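Local coordinates for putative methyl-accepting chemotaxis signal transduction protein (Campylobacter jejuni, PDB 6W3X), which probably senses extracellular chemical ligands, here holding a valine in its sensor domain, and passes the signal on for chemotaxis, at residues V81-N86 and K152-L157. Numbering follows the deposited sequence.
Sequences VYLGLN and KIIGVL. With VAL (valine), chain C.
Gly-84 and Val-156 form an antiparallel hydrogen-bonded pair: Gly-84 N donates to Val-156 O (2.8 Å, 174° at the hydrogen), and Val-156 N returns an equally short but more bent bond to Gly-84 O (159°). Next to it, Leu-83 and Leu-157 make a non-hydrogen-bonded pair, where Leu-157 CA approaches Tyr-82 O at 3.4 Å, a CA-H...O contact. With CG anti to the backbone N (chi1 -178°), Leu-83 reaches across to the neighbouring strand and sets CD1 3.7 Å from Gly-155 C and from Val-156 C. Packing is tight where Gly-155 CA comes within 3.1 Å of Gly-84 O, leaving no room for a side chain. Helices 4-48 and 58-76 cover the face bearing Leu-83 and Leu-157. The end toward exposed Asn-86 is looser: a water accepts from Asn-86 N and donates to Ile-154 O (2.7 Å), and partly exposed Leu-85 keeps CD2 3.7 Å from Ile-154 O. On the other face, the valine CG2 sits 3.5 Å from Tyr-82 CE1, over the ring near its rim, while the tyrosine hydroxyl is hydrogen-bonded to Asp-160, whose other carboxylate oxygen bonds the valine. Central antiparallel strands between long helices and an amino-acid pocket are characteristic of a Cache (PDC) sensor domain.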
loop_
_atom_site.group_PDB
_atom_site.type_symbol
_atom_site.label_atom_id
_atom_site.label_comp_id
_atom_site.label_asym_id
_atom_site.label_seq_id
_atom_site.Cartn_x
_atom_site.Cartn_y
_atom_site.Cartn_z
ATOM N N VAL A 81 6.363 10.789 -10.299
ATOM C CA VAL A 81 7.367 11.087 -9.278
ATOM C C VAL A 81 7.554 12.610 -9.362
ATOM O O VAL A 81 7.706 13.166 -10.456
ATOM C CB VAL A 81 8.672 10.338 -9.542
ATOM C CG1 VAL A 81 9.747 10.740 -8.538
ATOM C CG2 VAL A 81 8.480 8.830 -9.510
ATOM N N TYR A 82 7.526 13.276 -8.209
ATOM C CA TYR A 82 7.358 14.724 -8.241
ATOM C C TYR A 82 7.932 15.373 -6.993
ATOM O O TYR A 82 8.116 14.745 -5.955
ATOM C CB TYR A 82 5.864 15.067 -8.446
ATOM C CG TYR A 82 4.909 14.333 -7.565
ATOM C CD1 TYR A 82 4.451 13.082 -7.928
ATOM C CD2 TYR A 82 4.390 14.900 -6.399
ATOM C CE1 TYR A 82 3.527 12.408 -7.139
ATOM C CE2 TYR A 82 3.483 14.253 -5.582
ATOM C CZ TYR A 82 3.002 13.001 -6.006
ATOM O OH TYR A 82 2.050 12.386 -5.249
ATOM N N LEU A 83 8.118 16.693 -7.091
ATOM C CA LEU A 83 8.623 17.500 -5.995
ATOM C C LEU A 83 7.762 18.753 -5.864
ATOM O O LEU A 83 7.764 19.595 -6.800
ATOM C CB LEU A 83 10.080 17.886 -6.204
ATOM C CG LEU A 83 10.751 18.695 -5.095
ATOM C CD1 LEU A 83 10.842 17.908 -3.801
ATOM C CD2 LEU A 83 12.133 19.163 -5.502
ATOM N N GLY A 84 7.062 18.883 -4.745
ATOM C CA GLY A 84 6.220 20.046 -4.507
ATOM C C GLY A 84 6.932 21.094 -3.715
ATOM O O GLY A 84 7.593 20.775 -2.723
ATOM N N LEU A 85 6.757 22.336 -4.143
ATOM C CA LEU A 85 7.471 23.467 -3.561
ATOM C C LEU A 85 6.524 24.358 -2.782
ATOM O O LEU A 85 5.310 24.373 -3.039
ATOM C CB LEU A 85 8.148 24.308 -4.622
ATOM C CG LEU A 85 9.018 23.538 -5.620
ATOM C CD1 LEU A 85 9.612 24.454 -6.683
ATOM C CD2 LEU A 85 10.111 22.759 -4.916
ATOM N N ASN A 86 7.101 25.155 -1.878
ATOM C CA ASN A 86 6.270 25.994 -0.994
ATOM C C ASN A 86 5.561 27.136 -1.741
ATOM O O ASN A 86 4.658 27.733 -1.171
ATOM C CB ASN A 86 7.123 26.594 0.117
ATOM C CG ASN A 86 6.309 27.427 1.082
ATOM O OD1 ASN A 86 5.362 26.954 1.706
ATOM N ND2 ASN A 86 6.773 28.676 1.295
ATOM N N LYS A 152 17.150 22.868 5.994
ATOM C CA LYS A 152 16.316 23.741 5.218
ATOM C C LYS A 152 15.434 22.917 4.275
ATOM O O LYS A 152 15.928 22.147 3.448
ATOM C CB LYS A 152 17.280 24.497 4.335
ATOM C CG LYS A 152 16.713 25.783 3.869
ATOM C CD LYS A 152 17.053 26.944 4.794
ATOM C CE LYS A 152 16.158 28.085 4.394
ATOM N NZ LYS A 152 16.073 29.164 5.432
ATOM N N ILE A 153 14.137 23.173 4.306
ATOM C CA ILE A 153 13.205 22.442 3.443
ATOM C C ILE A 153 13.400 22.818 1.973
ATOM O O ILE A 153 13.360 23.987 1.578
ATOM C CB ILE A 153 11.765 22.714 3.925
ATOM C CG1 ILE A 153 10.719 22.059 3.026
ATOM C CG2 ILE A 153 11.547 24.215 4.047
ATOM C CD1 ILE A 153 10.690 20.557 3.195
ATOM N N ILE A 154 13.539 21.801 1.127
ATOM C CA ILE A 154 13.599 21.995 -0.293
ATOM C C ILE A 154 12.190 21.896 -0.890
ATOM O O ILE A 154 11.735 22.785 -1.608
ATOM C CB ILE A 154 14.562 20.989 -0.949
ATOM C CG1 ILE A 154 15.956 21.051 -0.330
ATOM C CG2 ILE A 154 14.590 21.157 -2.457
ATOM C CD1 ILE A 154 16.612 22.448 -0.303
ATOM N N GLY A 155 11.499 20.828 -0.547
ATOM C CA GLY A 155 10.126 20.579 -0.942
ATOM C C GLY A 155 9.719 19.192 -0.537
ATOM O O GLY A 155 10.417 18.550 0.248
ATOM N N VAL A 156 8.506 18.807 -0.941
ATOM C CA VAL A 156 7.942 17.527 -0.575
ATOM C C VAL A 156 8.005 16.618 -1.800
ATOM O O VAL A 156 7.383 16.892 -2.829
ATOM C CB VAL A 156 6.493 17.643 -0.038
ATOM C CG1 VAL A 156 5.959 16.232 0.188
ATOM C CG2 VAL A 156 6.447 18.472 1.243
ATOM N N LEU A 157 8.774 15.529 -1.676
ATOM C CA LEU A 157 8.871 14.483 -2.701
ATOM C C LEU A 157 7.600 13.618 -2.641
ATOM O O LEU A 157 7.162 13.265 -1.566
ATOM C CB LEU A 157 10.095 13.636 -2.386
ATOM C CG LEU A 157 10.373 12.477 -3.308
ATOM C CD1 LEU A 157 10.729 12.890 -4.723
ATOM C CD2 LEU A 157 11.498 11.638 -2.734
HETATM N N VAL C . -1.091 12.242 -7.242
HETATM C CA VAL C . -0.911 13.679 -6.917
HETATM C C VAL C . -2.264 14.224 -6.481
HETATM O O VAL C . -3.263 13.712 -6.988
HETATM C CB VAL C . -0.399 14.507 -8.124
HETATM C CG1 VAL C . 0.061 15.879 -7.662
HETATM C CG2 VAL C . 0.783 13.857 -8.828
HETATM O OXT VAL C . -2.311 15.163 -5.678
HETATM O O HOH W 1 9.703 24.438 -0.774
#